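Local coordinates for protein mannan endo-1,6-alpha-mannosidase (Chaetomium thermophilum, PDB 6RY0) that probably cleaves alpha-1,6-mannosidic linkages or transfers the mannosyl chain, as a calcium-binding family 76 enzyme, in the attachment of GPI-anchored glycoproteins to the fungal cell wall, at residues Gln26-Asp31 with Leu37-Thr42; Gly366-Phe371 with Val379-Asp384. One frame throughout, in Å; residues are numbered along the deposited sequence. Where two conformers were deposited one is given.

Contact 1 of 2, residues Gln26-Asp31 with Leu37-Thr42; sequences QYYKID and LESART
Tyr28 and Lys29 of the N-terminal arm fold back on Ser39 and Thr42, one turn apart on helix 33-48, in a mostly buried contact that lays the first modelled residues against the first helix of the family 76 fold. Ser39 makes the polar link. Its hydroxyl donates to the backbone carbonyl of Lys29, with OG 2.7 Å from O and tilted 32° from the carbonyl plane. Beside this bond a water donates to Ser39 OG and accepts from Lys29 N at 3.0 Å, so both backbone polar groups of Lys29 are tied, directly or through water, to one serine. Tyr28 supplies the apolar half. Its CG lies anti to the carbonyl carbon (chi1 -69°), which carries the ring along the helix from Ser39 to Thr42. CD1 rests 3.7 Å from Ser39 CB, and farther out the ring edge meets Thr42, whose CG2 comes to 3.4 Å from Tyr28 OH. Tyr27 CD1 stands over the centre of one face of the Tyr28 ring, 3.7 Å above its plane. Replacing Tyr28 by alanine would probably open a gap beside Ser39 and Thr42 and leave Tyr27 without the ring it covers. Just upstream, within the arm itself, Gln26 NE2 reaches forward to Tyr28 O at 2.7 Å in a nearly straight bond. The arm also meets helix 342-358: Ile30 packs on Glu354 and Val357, and Asp31 forms a salt bridge with Arg350. On helix 33-48, Ala40 packs on Tyr89 of helix 76-93.

Contact 2 of 2, residues Gly366-Phe371 with Val379-Asp384; sequences GRRCGF and VDPSVD
Arg368 meets Asp380 and Pro381 in the long connection between helices 342-358 and 389-401, where the chain doubles back on itself close to the calcium site. The arginine side chain is extended, with CG anti to the backbone N (chi1 -175°), and this brings one guanidinium face against Pro381 CD, which sits 3.5 Å above the plane, over its centre. At the end of the group NH1 forms a salt bridge with Asp380 OD1 at 3.0 Å; the planes of guanidinium and carboxylate stand 83° apart, and the hydrogen bond within the bridge is bent and weak. A water at the edge of the guanidinium, in its plane, bridges the pair, accepting from NH1 and donating to Asp380 OD2 at 2.8 Å. Asp380 OD1 is also the acceptor of an Asx turn: its anti lone pair takes the backbone N-H of Ser382 at 2.8 Å, which fixes the carboxylate at the start of the short 3-10 turn 381-383. The backbones come closest at Gly370 and Val379, where CA of Gly370 lies 3.7 Å from O of Val379. A second water joins the two segments here, bridging Phe371 N and Val379 O. On the flanks, Arg368 NH2 donates to Ser387 O, Cys369 is in a disulfide with Cys360, and the side chain of Pro381 lies about 10 Å from the bound calcium ion.

From the N terminus, contact 1 closes first: the arm 26-31 turns through a short bend into helix 33-48 and is fastened to that helix's second turn and beyond. Contact 2 closes much later, inside the connection from helix 342-358 to helix 389-401. The two loops therefore follow in series, neither nested nor crossed, yet they touch, with centres about 17 Å apart. Arg367 is the joint: its NH1 probably hydrogen-bonds to Tyr27 OH, and its CZ packs 3.4 Å from Thr42 CG2. Through this seam the N-terminal arm and first helix are tied to the late connection that leads to His385 of the calcium site.

Contact 1 of 2, residues Gln26-Asp31 with Leu37-Thr42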
loop_
_atom_site.group_PDB
_atom_site.type_symbol
_atom_site.label_atom_id
_atom_site.label_comp_id
_atom_site.label_asym_id
_atom_site.label_seq_id
_atom_site.Cartn_x
_atom_site.Cartn_y
_atom_site.Cartn_z
ATOM N N GLN A 26 -25.834 14.578 1.435
ATOM C CA GLN A 26 -24.518 14.184 0.933
ATOM C C GLN A 26 -23.996 15.270 -0.010
ATOM O O GLN A 26 -24.773 15.934 -0.694
ATOM C CB GLN A 26 -24.659 12.825 0.240
ATOM C CG GLN A 26 -23.507 12.258 -0.508
ATOM C CD GLN A 26 -23.837 10.873 -1.034
ATOM O OE1 GLN A 26 -24.383 10.044 -0.316
ATOM N NE2 GLN A 26 -23.509 10.621 -2.290
ATOM N N TYR A 27 -22.685 15.467 -0.025
ATOM C CA TYR A 27 -22.045 16.483 -0.840
ATOM C C TYR A 27 -21.626 15.908 -2.198
ATOM O O TYR A 27 -21.963 16.438 -3.256
ATOM C CB TYR A 27 -20.859 17.056 -0.074
ATOM C CG TYR A 27 -20.124 18.180 -0.745
ATOM C CD1 TYR A 27 -19.204 17.926 -1.753
ATOM C CD2 TYR A 27 -20.337 19.495 -0.360
ATOM C CE1 TYR A 27 -18.480 18.943 -2.347
ATOM C CE2 TYR A 27 -19.627 20.522 -0.921
ATOM C CZ TYR A 27 -18.698 20.246 -1.941
ATOM O OH TYR A 27 -17.942 21.213 -2.537
ATOM N N TYR A 28 -20.868 14.824 -2.176
ATOM C CA TYR A 28 -20.323 14.222 -3.376
ATOM C C TYR A 28 -21.347 13.366 -4.101
ATOM O O TYR A 28 -22.120 12.657 -3.456
ATOM C CB TYR A 28 -19.122 13.371 -3.007
ATOM C CG TYR A 28 -17.925 14.187 -2.551
ATOM C CD1 TYR A 28 -17.341 15.099 -3.407
ATOM C CD2 TYR A 28 -17.426 14.092 -1.260
ATOM C CE1 TYR A 28 -16.244 15.850 -2.991
ATOM C CE2 TYR A 28 -16.344 14.855 -0.851
ATOM C CZ TYR A 28 -15.750 15.711 -1.724
ATOM O OH TYR A 28 -14.651 16.475 -1.357
ATOM N N LYS A 29 -21.334 13.452 -5.421
ATOM C CA LYS A 29 -22.134 12.615 -6.296
ATOM C C LYS A 29 -21.228 11.625 -7.007
ATOM O O LYS A 29 -20.133 11.979 -7.454
ATOM C CB LYS A 29 -22.851 13.476 -7.334
ATOM C CG LYS A 29 -24.031 14.250 -6.778
ATOM C CD LYS A 29 -24.601 15.193 -7.832
ATOM C CE LYS A 29 -25.994 15.656 -7.507
ATOM N NZ LYS A 29 -26.139 16.230 -6.156
ATOM N N ILE A 30 -21.701 10.393 -7.153
ATOM C CA ILE A 30 -20.882 9.353 -7.766
ATOM C C ILE A 30 -21.714 8.455 -8.692
ATOM O O ILE A 30 -21.435 7.256 -8.822
ATOM C CB ILE A 30 -20.129 8.487 -6.722
ATOM C CG1 ILE A 30 -21.069 7.909 -5.678
ATOM C CG2 ILE A 30 -18.989 9.313 -6.069
ATOM C CD1 ILE A 30 -20.475 6.770 -4.879
ATOM N N ASP A 31 -22.735 9.000 -9.355
ATOM C CA ASP A 31 -23.643 8.171 -10.165
ATOM C C ASP A 31 -23.393 8.244 -11.652
ATOM O O ASP A 31 -24.143 7.671 -12.439
ATOM C CB ASP A 31 -25.087 8.563 -9.872
ATOM C CG ASP A 31 -25.486 8.183 -8.500
ATOM O OD1 ASP A 31 -25.049 7.091 -8.062
ATOM O OD2 ASP A 31 -26.192 8.973 -7.845
ATOM N N LEU A 37 -15.612 11.589 -11.584
ATOM C CA LEU A 37 -14.421 12.385 -11.891
ATOM C C LEU A 37 -14.395 13.679 -11.125
ATOM O O LEU A 37 -13.348 14.057 -10.601
ATOM C CB LEU A 37 -14.323 12.661 -13.389
ATOM C CG LEU A 37 -13.904 11.486 -14.261
ATOM C CD1 LEU A 37 -14.251 11.778 -15.730
ATOM C CD2 LEU A 37 -12.422 11.254 -14.119
ATOM N N GLU A 38 -15.536 14.367 -11.058
ATOM C CA GLU A 38 -15.576 15.617 -10.319
ATOM C C GLU A 38 -15.361 15.394 -8.829
ATOM O O GLU A 38 -14.624 16.146 -8.183
ATOM C CB GLU A 38 -16.905 16.358 -10.557
ATOM C CG GLU A 38 -17.057 17.632 -9.718
ATOM C CD GLU A 38 -18.356 18.371 -9.922
ATOM O OE1 GLU A 38 -18.790 18.453 -11.104
ATOM O OE2 GLU A 38 -18.927 18.899 -8.904
ATOM N N SER A 39 -16.041 14.401 -8.258
ATOM C CA SER A 39 -15.843 14.104 -6.846
ATOM C C SER A 39 -14.382 13.756 -6.556
ATOM O O SER A 39 -13.798 14.241 -5.590
ATOM C CB SER A 39 -16.764 12.986 -6.417
ATOM O OG SER A 39 -18.104 13.445 -6.421
ATOM N N ALA A 40 -13.790 12.914 -7.398
ATOM C CA ALA A 40 -12.388 12.551 -7.206
ATOM C C ALA A 40 -11.477 13.766 -7.298
ATOM O O ALA A 40 -10.525 13.871 -6.524
ATOM C CB ALA A 40 -11.984 11.487 -8.229
ATOM N N ARG A 41 -11.750 14.683 -8.220
ATOM C CA ARG A 41 -10.905 15.856 -8.324
ATOM C C ARG A 41 -10.987 16.711 -7.068
ATOM O O ARG A 41 -9.967 17.221 -6.587
ATOM C CB ARG A 41 -11.295 16.651 -9.573
ATOM C CG ARG A 41 -10.293 17.683 -9.946
ATOM C CD ARG A 41 -10.657 18.446 -11.186
ATOM N NE ARG A 41 -11.446 19.633 -10.871
ATOM C CZ ARG A 41 -10.973 20.754 -10.311
ATOM N NH1 ARG A 41 -9.674 20.889 -9.973
ATOM N NH2 ARG A 41 -11.810 21.761 -10.051
ATOM N N THR A 42 -12.179 16.852 -6.510
ATOM C CA THR A 42 -12.319 17.630 -5.283
ATOM C C THR A 42 -11.691 16.928 -4.100
ATOM O O THR A 42 -11.035 17.569 -3.260
ATOM C CB THR A 42 -13.815 17.933 -5.040
ATOM O OG1 THR A 42 -14.379 18.564 -6.193
ATOM C CG2 THR A 42 -14.023 18.786 -3.807
HETATM O O HOH W 1 -20.025 15.978 -6.405
#

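Contact 2 of 2, residues Gly366-Phe371 with Val379-Asp384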
loop_
_atom_site.group_PDB
_atom_site.type_symbol
_atom_site.label_atom_id
_atom_site.label_comp_id
_atom_site.label_asym_id
_atom_site.label_seq_id
_atom_site.Cartn_x
_atom_site.Cartn_y
_atom_site.Cartn_z
ATOM N N GLY A 366 -18.440 21.368 4.720
ATOM C CA GLY A 366 -19.600 20.602 4.275
ATOM C C GLY A 366 -19.237 19.339 3.499
ATOM O O GLY A 366 -20.127 18.633 3.049
ATOM N N ARG A 367 -17.945 19.042 3.376
ATOM C CA ARG A 367 -17.501 17.876 2.617
ATOM C C ARG A 367 -16.334 17.188 3.299
ATOM O O ARG A 367 -15.720 16.298 2.704
ATOM C CB ARG A 367 -17.138 18.268 1.185
ATOM C CG ARG A 367 -15.901 19.136 1.080
ATOM C CD ARG A 367 -15.734 19.716 -0.317
ATOM N NE ARG A 367 -14.421 20.274 -0.467
ATOM C CZ ARG A 367 -14.045 21.156 -1.386
ATOM N NH1 ARG A 367 -14.918 21.718 -2.201
ATOM N NH2 ARG A 367 -12.760 21.473 -1.488
ATOM N N ARG A 368 -16.026 17.541 4.541
ATOM C CA ARG A 368 -14.881 16.932 5.207
ATOM C C ARG A 368 -15.173 15.452 5.444
ATOM O O ARG A 368 -16.277 15.078 5.834
ATOM C CB ARG A 368 -14.571 17.662 6.513
ATOM C CG ARG A 368 -13.316 17.198 7.262
ATOM C CD ARG A 368 -13.089 18.004 8.566
ATOM N NE ARG A 368 -11.867 17.561 9.204
ATOM C CZ ARG A 368 -11.512 17.630 10.472
ATOM N NH1 ARG A 368 -12.325 18.027 11.436
ATOM N NH2 ARG A 368 -10.301 17.131 10.769
ATOM N N CYS A 369 -14.150 14.618 5.251
ATOM C CA CYS A 369 -14.293 13.168 5.347
ATOM C C CYS A 369 -13.787 12.626 6.676
ATOM O O CYS A 369 -12.679 12.910 7.111
ATOM C CB CYS A 369 -13.515 12.489 4.221
ATOM S SG CYS A 369 -14.154 12.766 2.543
ATOM N N GLY A 370 -14.610 11.752 7.251
ATOM C CA GLY A 370 -14.198 10.933 8.374
ATOM C C GLY A 370 -13.935 9.498 7.949
ATOM O O GLY A 370 -13.797 9.178 6.765
ATOM N N PHE A 371 -13.826 8.648 8.966
ATOM C CA PHE A 371 -13.362 7.279 8.843
ATOM C C PHE A 371 -14.458 6.247 8.966
ATOM O O PHE A 371 -14.304 5.115 8.482
ATOM C CB PHE A 371 -12.361 6.995 9.958
ATOM C CG PHE A 371 -11.736 5.623 9.896
ATOM C CD1 PHE A 371 -10.896 5.278 8.845
ATOM C CD2 PHE A 371 -11.971 4.690 10.893
ATOM C CE1 PHE A 371 -10.298 4.043 8.803
ATOM C CE2 PHE A 371 -11.356 3.456 10.848
ATOM C CZ PHE A 371 -10.539 3.129 9.791
ATOM N N VAL A 379 -17.736 11.599 11.629
ATOM C CA VAL A 379 -17.066 11.677 12.912
ATOM C C VAL A 379 -15.820 12.527 12.671
ATOM O O VAL A 379 -15.041 12.264 11.763
ATOM C CB VAL A 379 -16.650 10.275 13.414
ATOM C CG1 VAL A 379 -15.862 10.377 14.673
ATOM C CG2 VAL A 379 -17.873 9.375 13.595
ATOM N N ASP A 380 -15.626 13.540 13.507
ATOM C CA ASP A 380 -14.469 14.395 13.352
ATOM C C ASP A 380 -13.181 13.601 13.544
ATOM O O ASP A 380 -13.024 12.916 14.548
ATOM C CB ASP A 380 -14.541 15.512 14.398
ATOM C CG ASP A 380 -13.631 16.648 14.075
ATOM O OD1 ASP A 380 -12.433 16.435 13.925
ATOM O OD2 ASP A 380 -14.116 17.762 13.856
ATOM N N PRO A 381 -12.234 13.701 12.593
ATOM C CA PRO A 381 -10.936 13.043 12.771
ATOM C C PRO A 381 -10.216 13.372 14.061
ATOM O O PRO A 381 -9.365 12.586 14.476
ATOM C CB PRO A 381 -10.142 13.481 11.532
ATOM C CG PRO A 381 -11.224 13.638 10.491
ATOM C CD PRO A 381 -12.396 14.228 11.224
ATOM N N SER A 382 -10.573 14.444 14.738
ATOM C CA SER A 382 -9.929 14.751 16.003
ATOM C C SER A 382 -10.191 13.637 17.041
ATOM O O SER A 382 -9.377 13.491 17.962
ATOM C CB SER A 382 -10.448 16.090 16.519
ATOM O OG SER A 382 -11.819 15.990 16.893
ATOM N N VAL A 383 -11.239 12.828 16.872
ATOM C CA VAL A 383 -11.482 11.763 17.826
ATOM C C VAL A 383 -10.364 10.743 17.790
ATOM O O VAL A 383 -10.108 10.063 18.802
ATOM C CB VAL A 383 -12.866 11.051 17.640
ATOM C CG1 VAL A 383 -13.975 12.076 17.715
ATOM C CG2 VAL A 383 -12.921 10.146 16.404
ATOM N N ASP A 384 -9.707 10.617 16.635
ATOM C CA ASP A 384 -8.572 9.715 16.496
ATOM C C ASP A 384 -7.244 10.463 16.463
ATOM O O ASP A 384 -6.222 9.914 16.086
ATOM C CB ASP A 384 -8.769 8.792 15.307
ATOM C CG ASP A 384 -9.928 7.839 15.519
ATOM O OD1 ASP A 384 -10.021 7.220 16.593
ATOM O OD2 ASP A 384 -10.778 7.714 14.611
HETATM O O HOH W 2 -14.713 18.954 11.389
HETATM O O HOH W 3 -13.596 9.921 11.444
#